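Local coordinates for alkyltransferase-like protein 1 (Schizosaccharomyces pombe, PDB 3GVA), which recognises O6-alkylguanine lesions in DNA, flips the damaged base into a binding pocket and presents the lesion to nucleotide excision repair, at residues Glu5-Val10 against Met45-Pro50; Tyr25-Arg30 against Glu103-Pro108; Thr65-Lys68 against Gly74-Arg77. All blocks are in the same frame, centred on the assembly; numbering follows the deposited sequence.

Contact 1: residues Glu5-Val10 against Met45-Pro50; sequences EFYTKV and MKHLHP
V10 and M45 form the closely packed, inner part of this contact, with V10 CG1 4.0 Å from M45 SD, a van der Waals separation, and V10 is buried. The valine points at the other segment, whereas the CB of M45 points away from it. The bend at chi2 (-50°) turns the methionine chain round and brings its sulfur back to the valine methyl. V10 uses its two branches differently: CG1 meets the sulfur, while CG2 rests 3.5 Å above the ring of F6, off-centre toward the rim. M45 is further enclosed by V14, W56 and V59.

The two segments belong to helix 3-14 and to the end of helix 38-46 with the loop that follows. In the helix-turn-helix DNA-binding domain of the MGMT family, helix 38-46 is the probable recognition helix, preceded by helix 25-31. The evidence that helix 3-14 packs on this recognition helix lies in its side chains: F6 touches Q40 and V41, and Y7, besides its part in this contact, touches Q43 and A44, one turn or less before the helix ends.

The other side of the contact is looser and faces solvent. There Y7 meets H47, an exposed and poorly ordered residue, so the placing of the imidazole is less certain. Their ring centroids are 5.5 Å apart and the planes are inclined at 68°, an oblique pairing that is neither a stack nor an edge-to-face contact. H47 ND1 sits at the edge of the tyrosine ring near its plane, 3.4 Å from Y7 CE2 and 3.2 Å from Y7 OH.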
loop_
_atom_site.group_PDB
_atom_site.type_symbol
_atom_site.label_atom_id
_atom_site.label_comp_id
_atom_site.label_asym_id
_atom_site.label_seq_id
_atom_site.Cartn_x
_atom_site.Cartn_y
_atom_site.Cartn_z
ATOM N N GLU A 5 7.070 0.160 18.615
ATOM C CA GLU A 5 7.898 1.159 17.956
ATOM C C GLU A 5 8.089 0.854 16.467
ATOM O O GLU A 5 8.252 1.772 15.657
ATOM C CB GLU A 5 9.262 1.282 18.642
ATOM C CG GLU A 5 9.953 2.588 18.287
ATOM C CD GLU A 5 11.078 2.968 19.230
ATOM O OE1 GLU A 5 10.903 2.836 20.462
ATOM O OE2 GLU A 5 12.132 3.426 18.733
ATOM N N PHE A 6 8.061 -0.427 16.103
ATOM C CA PHE A 6 8.231 -0.813 14.702
ATOM C C PHE A 6 7.083 -0.272 13.852
ATOM O O PHE A 6 7.299 0.219 12.751
ATOM C CB PHE A 6 8.284 -2.341 14.558
ATOM C CG PHE A 6 8.398 -2.811 13.129
ATOM C CD1 PHE A 6 9.559 -2.574 12.394
ATOM C CD2 PHE A 6 7.336 -3.468 12.509
ATOM C CE1 PHE A 6 9.657 -2.978 11.063
ATOM C CE2 PHE A 6 7.424 -3.875 11.180
ATOM C CZ PHE A 6 8.585 -3.630 10.454
ATOM N N TYR A 7 5.861 -0.378 14.365
ATOM C CA TYR A 7 4.687 0.095 13.646
ATOM C C TYR A 7 4.809 1.575 13.302
ATOM O O TYR A 7 4.536 1.976 12.175
ATOM C CB TYR A 7 3.417 -0.146 14.477
ATOM C CG TYR A 7 2.898 -1.571 14.449
ATOM C CD1 TYR A 7 3.700 -2.626 14.013
ATOM C CD2 TYR A 7 1.598 -1.863 14.866
ATOM C CE1 TYR A 7 3.220 -3.943 13.995
ATOM C CE2 TYR A 7 1.106 -3.173 14.855
ATOM C CZ TYR A 7 1.922 -4.207 14.416
ATOM O OH TYR A 7 1.441 -5.498 14.403
ATOM N N THR A 8 5.227 2.380 14.273
ATOM C CA THR A 8 5.376 3.814 14.047
ATOM C C THR A 8 6.442 4.107 12.988
ATOM O O THR A 8 6.322 5.066 12.221
ATOM C CB THR A 8 5.721 4.551 15.362
ATOM O OG1 THR A 8 7.007 4.138 15.837
ATOM C CG2 THR A 8 4.684 4.215 16.428
ATOM N N LYS A 9 7.472 3.271 12.937
ATOM C CA LYS A 9 8.553 3.427 11.961
ATOM C C LYS A 9 8.010 3.101 10.566
ATOM O O LYS A 9 8.416 3.695 9.556
ATOM C CB LYS A 9 9.700 2.479 12.314
ATOM C CG LYS A 9 11.030 2.840 11.674
ATOM C CD LYS A 9 12.123 1.855 12.073
ATOM C CE LYS A 9 13.497 2.350 11.641
ATOM N NZ LYS A 9 13.551 2.692 10.188
ATOM N N VAL A 10 7.088 2.140 10.523
ATOM C CA VAL A 10 6.458 1.740 9.274
ATOM C C VAL A 10 5.561 2.882 8.801
ATOM O O VAL A 10 5.623 3.282 7.638
ATOM C CB VAL A 10 5.606 0.461 9.468
ATOM C CG1 VAL A 10 4.696 0.251 8.265
ATOM C CG2 VAL A 10 6.527 -0.756 9.648
ATOM N N MET A 45 0.298 -2.361 8.841
ATOM C CA MET A 45 -0.661 -1.747 7.933
ATOM C C MET A 45 -2.075 -2.246 8.180
ATOM O O MET A 45 -3.042 -1.485 8.075
ATOM C CB MET A 45 -0.258 -2.017 6.477
ATOM C CG MET A 45 1.064 -1.389 6.094
ATOM S SD MET A 45 1.089 0.352 6.568
ATOM C CE MET A 45 -0.080 1.022 5.367
ATOM N N LYS A 46 -2.194 -3.522 8.519
ATOM C CA LYS A 46 -3.507 -4.104 8.767
ATOM C C LYS A 46 -4.128 -3.647 10.084
ATOM O O LYS A 46 -5.345 -3.685 10.244
ATOM C CB LYS A 46 -3.419 -5.632 8.708
ATOM C CG LYS A 46 -2.988 -6.148 7.338
ATOM C CD LYS A 46 -3.057 -7.666 7.236
ATOM C CE LYS A 46 -4.497 -8.162 7.261
ATOM N NZ LYS A 46 -4.601 -9.610 6.906
ATOM N N HIS A 47 -3.302 -3.186 11.016
ATOM C CA HIS A 47 -3.810 -2.725 12.304
ATOM C C HIS A 47 -4.153 -1.236 12.334
ATOM O O HIS A 47 -4.548 -0.714 13.375
ATOM C CB HIS A 47 -2.805 -3.048 13.414
ATOM C CG HIS A 47 -2.610 -4.516 13.642
ATOM N ND1 HIS A 47 -1.761 -5.013 14.607
ATOM C CD2 HIS A 47 -3.154 -5.594 13.028
ATOM C CE1 HIS A 47 -1.789 -6.334 14.579
ATOM N NE2 HIS A 47 -2.626 -6.712 13.630
ATOM N N LEU A 48 -4.007 -0.555 11.200
ATOM C CA LEU A 48 -4.309 0.873 11.125
ATOM C C LEU A 48 -5.800 1.147 11.192
ATOM O O LEU A 48 -6.605 0.403 10.631
ATOM C CB LEU A 48 -3.758 1.481 9.832
ATOM C CG LEU A 48 -2.317 1.995 9.834
ATOM C CD1 LEU A 48 -1.915 2.449 8.423
ATOM C CD2 LEU A 48 -2.195 3.153 10.820
ATOM N N HIS A 49 -6.162 2.220 11.886
ATOM C CA HIS A 49 -7.560 2.619 12.002
ATOM C C HIS A 49 -8.004 3.093 10.612
ATOM O O HIS A 49 -7.265 3.802 9.926
ATOM C CB HIS A 49 -7.692 3.759 13.010
ATOM C CG HIS A 49 -9.104 4.168 13.280
ATOM N ND1 HIS A 49 -9.896 3.543 14.220
ATOM C CD2 HIS A 49 -9.874 5.135 12.727
ATOM C CE1 HIS A 49 -11.088 4.109 14.237
ATOM N NE2 HIS A 49 -11.101 5.078 13.342
ATOM N N PRO A 50 -9.214 2.707 10.182
ATOM C CA PRO A 50 -9.725 3.105 8.869
ATOM C C PRO A 50 -9.740 4.608 8.606
ATOM O O PRO A 50 -9.752 5.033 7.456
ATOM C CB PRO A 50 -11.125 2.483 8.834
ATOM C CG PRO A 50 -11.501 2.397 10.284
ATOM C CD PRO A 50 -10.223 1.924 10.917
#

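Contact 2: residues Tyr25-Arg30 against Glu103-Pro108; sequences YGEIAR and EYMWKP
The indole of W106 meets I28 at its edge: I28 CD1 lies near the ring plane, 4.4 Å from W106 CZ3, while P108 CG sits over one face, 3.7 Å above the plane and offset toward the rim. A second flat group, the guanidinium of R30, has G26 O centred over one face at 3.3 Å and E27 OE1 in plane at its edge. That edge contact is a salt bridge, R30 NH2 to E27 OE1 at 2.7 Å, nearly straight at 167°; the nitrogen comes from the anti side of the carboxylate, 26° out of its plane. In E27, chi1 (-72°) sets CG anti to the carbonyl carbon, where it meets M105, and the bend at chi2 turns the carboxylate toward R30. Both SD and CE of M105 lie 4.1 Å from E27 CG, the two side chains crossing at about a right angle. W106 also packs edge-to-face with Y31, and backbone hydrogen bonds join Y104 and W106 to V22. M105 and W106 of the C-terminal tail thus pack on helix 25-31, probably the first helix of the helix-turn-helix in this MGMT-family DNA-binding domain, which carries Y25, a residue inferred to be needed for nucleotide flipping.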
loop_
_atom_site.group_PDB
_atom_site.type_symbol
_atom_site.label_atom_id
_atom_site.label_comp_id
_atom_site.label_asym_id
_atom_site.label_seq_id
_atom_site.Cartn_x
_atom_site.Cartn_y
_atom_site.Cartn_z
ATOM N N TYR A 25 4.855 -3.862 0.942
ATOM C CA TYR A 25 5.335 -4.276 2.252
ATOM C C TYR A 25 6.833 -4.567 2.198
ATOM O O TYR A 25 7.593 -4.146 3.074
ATOM C CB TYR A 25 4.607 -5.537 2.735
ATOM C CG TYR A 25 3.114 -5.384 2.938
ATOM C CD1 TYR A 25 2.544 -4.135 3.175
ATOM C CD2 TYR A 25 2.277 -6.497 2.929
ATOM C CE1 TYR A 25 1.174 -3.996 3.397
ATOM C CE2 TYR A 25 0.907 -6.373 3.154
ATOM C CZ TYR A 25 0.363 -5.119 3.386
ATOM O OH TYR A 25 -0.989 -4.987 3.610
ATOM N N GLY A 26 7.248 -5.286 1.159
ATOM C CA GLY A 26 8.649 -5.641 1.003
ATOM C C GLY A 26 9.556 -4.443 0.820
ATOM O O GLY A 26 10.620 -4.358 1.437
ATOM N N GLU A 27 9.142 -3.520 -0.039
ATOM C CA GLU A 27 9.922 -2.316 -0.299
ATOM C C GLU A 27 10.066 -1.482 0.966
ATOM O O GLU A 27 11.151 -0.994 1.282
ATOM C CB GLU A 27 9.249 -1.477 -1.390
ATOM C CG GLU A 27 9.342 -2.062 -2.780
ATOM C CD GLU A 27 10.764 -2.070 -3.305
ATOM O OE1 GLU A 27 11.343 -3.166 -3.452
ATOM O OE2 GLU A 27 11.307 -0.976 -3.563
ATOM N N ILE A 28 8.968 -1.316 1.694
ATOM C CA ILE A 28 8.998 -0.518 2.915
ATOM C C ILE A 28 9.904 -1.161 3.955
ATOM O O ILE A 28 10.694 -0.473 4.610
ATOM C CB ILE A 28 7.582 -0.344 3.500
ATOM C CG1 ILE A 28 6.726 0.490 2.540
ATOM C CG2 ILE A 28 7.652 0.297 4.886
ATOM C CD1 ILE A 28 7.196 1.931 2.349
ATOM N N ALA A 29 9.797 -2.478 4.101
ATOM C CA ALA A 29 10.617 -3.199 5.071
ATOM C C ALA A 29 12.097 -2.994 4.779
ATOM O O ALA A 29 12.888 -2.786 5.689
ATOM C CB ALA A 29 10.275 -4.682 5.049
ATOM N N ARG A 30 12.467 -3.044 3.505
ATOM C CA ARG A 30 13.857 -2.847 3.113
ATOM C C ARG A 30 14.239 -1.379 3.285
ATOM O O ARG A 30 15.390 -1.054 3.594
ATOM C CB ARG A 30 14.070 -3.288 1.657
ATOM C CG ARG A 30 13.994 -4.802 1.435
ATOM C CD ARG A 30 14.370 -5.200 -0.002
ATOM N NE ARG A 30 13.299 -4.979 -0.979
ATOM C CZ ARG A 30 12.222 -5.755 -1.107
ATOM N NH1 ARG A 30 12.058 -6.812 -0.319
ATOM N NH2 ARG A 30 11.305 -5.481 -2.031
ATOM N N GLU A 103 5.381 1.454 -13.185
ATOM C CA GLU A 103 5.045 2.803 -13.603
ATOM C C GLU A 103 4.773 3.765 -12.445
ATOM O O GLU A 103 4.963 4.970 -12.590
ATOM C CB GLU A 103 3.833 2.770 -14.533
ATOM C CG GLU A 103 3.294 4.142 -14.927
ATOM C CD GLU A 103 2.234 4.047 -16.004
ATOM O OE1 GLU A 103 1.656 5.091 -16.383
ATOM O OE2 GLU A 103 1.982 2.921 -16.476
ATOM N N TYR A 104 4.322 3.246 -11.306
ATOM C CA TYR A 104 4.015 4.106 -10.165
ATOM C C TYR A 104 4.852 3.820 -8.921
ATOM O O TYR A 104 4.760 4.540 -7.925
ATOM C CB TYR A 104 2.530 3.997 -9.801
ATOM C CG TYR A 104 1.598 4.399 -10.911
ATOM C CD1 TYR A 104 1.142 3.465 -11.845
ATOM C CD2 TYR A 104 1.174 5.719 -11.038
ATOM C CE1 TYR A 104 0.277 3.846 -12.884
ATOM C CE2 TYR A 104 0.317 6.112 -12.066
ATOM C CZ TYR A 104 -0.131 5.174 -12.981
ATOM O OH TYR A 104 -1.015 5.564 -13.959
ATOM N N MET A 105 5.657 2.766 -8.983
ATOM C CA MET A 105 6.521 2.381 -7.875
ATOM C C MET A 105 7.356 3.558 -7.374
ATOM O O MET A 105 8.016 4.240 -8.158
ATOM C CB MET A 105 7.465 1.269 -8.329
ATOM C CG MET A 105 8.501 0.882 -7.302
ATOM S SD MET A 105 7.810 -0.177 -6.046
ATOM C CE MET A 105 8.282 -1.751 -6.703
ATOM N N TRP A 106 7.331 3.787 -6.065
ATOM C CA TRP A 106 8.105 4.864 -5.463
ATOM C C TRP A 106 9.566 4.469 -5.441
ATOM O O TRP A 106 9.897 3.312 -5.186
ATOM C CB TRP A 106 7.651 5.119 -4.024
ATOM C CG TRP A 106 8.511 6.106 -3.275
ATOM C CD1 TRP A 106 9.000 7.293 -3.748
ATOM C CD2 TRP A 106 8.915 6.029 -1.899
ATOM N NE1 TRP A 106 9.675 7.960 -2.753
ATOM C CE2 TRP A 106 9.638 7.208 -1.609
ATOM C CE3 TRP A 106 8.732 5.080 -0.885
ATOM C CZ2 TRP A 106 10.179 7.465 -0.343
ATOM C CZ3 TRP A 106 9.271 5.335 0.378
ATOM C CH2 TRP A 106 9.986 6.523 0.635
ATOM N N LYS A 107 10.436 5.434 -5.708
ATOM C CA LYS A 107 11.869 5.196 -5.678
ATOM C C LYS A 107 12.511 6.192 -4.712
ATOM O O LYS A 107 12.763 7.350 -5.063
ATOM C CB LYS A 107 12.463 5.340 -7.080
ATOM C CG LYS A 107 12.980 4.027 -7.649
ATOM C CD LYS A 107 13.118 4.081 -9.159
ATOM C CE LYS A 107 11.753 4.120 -9.825
ATOM N NZ LYS A 107 10.920 2.948 -9.420
ATOM N N PRO A 108 12.759 5.753 -3.466
ATOM C CA PRO A 108 13.372 6.575 -2.413
ATOM C C PRO A 108 14.586 7.368 -2.916
ATOM O O PRO A 108 14.552 8.617 -2.847
ATOM C CB PRO A 108 13.754 5.539 -1.358
ATOM C CG PRO A 108 12.640 4.529 -1.483
ATOM C CD PRO A 108 12.487 4.387 -2.980
#

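Contact 3: residues Thr65-Lys68 against Gly74-Arg77; sequences TISK and GEQR
S67 and E75 bring the backbones to 5.7 Å between their CA atoms, the serine almost fully extended (phi -167°, psi 180°) where the loop passes the first turn of helix 73-84. Loop 65-68 packs on that turn within the MGMT-family DNA-binding domain, and the short connection between the two segments contains R69, which probes the electrostatic potential of the flipped base to tell O6-alkylguanine from guanine.

E75 carries the contact alone on the helix side. Beyond CG its chain is extended, which carries the carboxylate obliquely across to the loop at S67. On the way E75 CG approaches the I66 carbonyl, O to CG 3.4 Å. Farther out, the carboxyl carbon E75 CD lies 3.5 Å from S67 CB, and E75 OE1 comes within 3.7 Å of S67 CA. These are van der Waals contacts, and no hydrogen bond crosses between the segments. The carboxylate oxygen OE2 is bonded nearer home: it accepts from S72 N, just before the helix, as in the glutamate half of a capping box.

Y97 binds the loop at two points. S67 OG, placed by a chi1 of 68°, is hydrogen-bonded with Y97 N, so the CB rather than the hydroxyl meets the glutamate, and I66 is joined to Y97 through the backbone. The I66 side chain, for its part, packs on Q78, K79 and L82 of helix 73-84.

K68 is exposed and poorly ordered. Its ammonium NZ stays 6.1 Å from E75 OE1, too far for a salt bridge, which at most suggests a weak electrostatic attraction. The shortest approach between the segments is the 3.2 Å separating S67 CB from E75 OE2.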
loop_
_atom_site.group_PDB
_atom_site.type_symbol
_atom_site.label_atom_id
_atom_site.label_comp_id
_atom_site.label_asym_id
_atom_site.label_seq_id
_atom_site.Cartn_x
_atom_site.Cartn_y
_atom_site.Cartn_z
ATOM N N THR A 65 -2.011 -5.601 -7.702
ATOM C CA THR A 65 -3.443 -5.670 -7.472
ATOM C C THR A 65 -3.818 -5.013 -6.155
ATOM O O THR A 65 -2.975 -4.852 -5.272
ATOM C CB THR A 65 -3.929 -7.132 -7.473
ATOM O OG1 THR A 65 -3.019 -7.935 -6.712
ATOM C CG2 THR A 65 -3.996 -7.662 -8.891
ATOM N N ILE A 66 -5.081 -4.622 -6.032
ATOM C CA ILE A 66 -5.553 -3.980 -4.813
ATOM C C ILE A 66 -6.873 -4.577 -4.339
ATOM O O ILE A 66 -7.457 -4.107 -3.359
ATOM C CB ILE A 66 -5.753 -2.462 -5.022
ATOM C CG1 ILE A 66 -6.774 -2.224 -6.132
ATOM C CG2 ILE A 66 -4.430 -1.805 -5.398
ATOM C CD1 ILE A 66 -7.077 -0.755 -6.379
ATOM N N SER A 67 -7.345 -5.610 -5.030
ATOM C CA SER A 67 -8.607 -6.233 -4.651
ATOM C C SER A 67 -8.864 -7.571 -5.335
ATOM O O SER A 67 -8.062 -8.049 -6.139
ATOM C CB SER A 67 -9.770 -5.292 -4.971
ATOM O OG SER A 67 -9.923 -5.144 -6.369
ATOM N N LYS A 68 -10.009 -8.155 -4.990
ATOM C CA LYS A 68 -10.475 -9.423 -5.540
ATOM C C LYS A 68 -11.947 -9.124 -5.799
ATOM O O LYS A 68 -12.573 -8.430 -4.996
ATOM C CB LYS A 68 -10.337 -10.530 -4.494
ATOM C CG LYS A 68 -8.999 -10.527 -3.761
ATOM C CD LYS A 68 -8.967 -11.563 -2.638
ATOM C CE LYS A 68 -7.681 -11.483 -1.831
ATOM N NZ LYS A 68 -6.463 -11.771 -2.643
ATOM N N GLY A 74 -12.804 -1.236 2.130
ATOM C CA GLY A 74 -11.426 -0.774 2.140
ATOM C C GLY A 74 -10.822 -0.767 0.747
ATOM O O GLY A 74 -10.164 0.192 0.346
ATOM N N GLU A 75 -11.044 -1.843 0.005
ATOM C CA GLU A 75 -10.523 -1.950 -1.351
ATOM C C GLU A 75 -11.124 -0.864 -2.251
ATOM O O GLU A 75 -10.432 -0.301 -3.104
ATOM C CB GLU A 75 -10.809 -3.349 -1.901
ATOM C CG GLU A 75 -9.994 -4.434 -1.189
ATOM C CD GLU A 75 -10.391 -5.848 -1.582
ATOM O OE1 GLU A 75 -9.708 -6.802 -1.144
ATOM O OE2 GLU A 75 -11.384 -6.010 -2.324
ATOM N N GLN A 76 -12.403 -0.559 -2.043
ATOM C CA GLN A 76 -13.079 0.479 -2.824
ATOM C C GLN A 76 -12.485 1.836 -2.451
ATOM O O GLN A 76 -12.270 2.690 -3.315
ATOM C CB GLN A 76 -14.583 0.472 -2.535
ATOM C CG GLN A 76 -15.383 1.523 -3.304
ATOM C CD GLN A 76 -15.300 1.341 -4.806
ATOM O OE1 GLN A 76 -14.287 1.671 -5.431
ATOM N NE2 GLN A 76 -16.363 0.804 -5.395
ATOM N N ARG A 77 -12.222 2.029 -1.159
ATOM C CA ARG A 77 -11.625 3.271 -0.690
ATOM C C ARG A 77 -10.243 3.415 -1.319
ATOM O O ARG A 77 -9.901 4.470 -1.850
ATOM C CB ARG A 77 -11.502 3.277 0.838
ATOM C CG ARG A 77 -12.831 3.169 1.565
ATOM C CD ARG A 77 -12.669 3.252 3.077
ATOM N NE ARG A 77 -12.401 4.614 3.525
ATOM C CZ ARG A 77 -12.413 5.001 4.799
ATOM N NH1 ARG A 77 -12.681 4.129 5.762
ATOM N NH2 ARG A 77 -12.163 6.266 5.110
#

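Contacts 1 and 2 alternate along the chain, their segments running 5-10, 25-30, 45-50 and 103-108, whereas contact 3 opens after contact 1 has closed and falls between the two halves of contact 2. The centres of contacts 1 and 2 are 16 Å apart, and they touch where M45 CG meets Y25 CE1 at 3.8 Å, joining helices 25-31 and 38-46. Contact 3 lies 19 Å from each; it reaches contact 1 through P50 O and R77 NH1, and sits on the opposite side of the chain's centre from contact 2. Contacts 1 and 2 thus join the two probable helix-turn-helix helices to helix 3-14 and the C-terminal tail; contact 3 closes the short loop with R69.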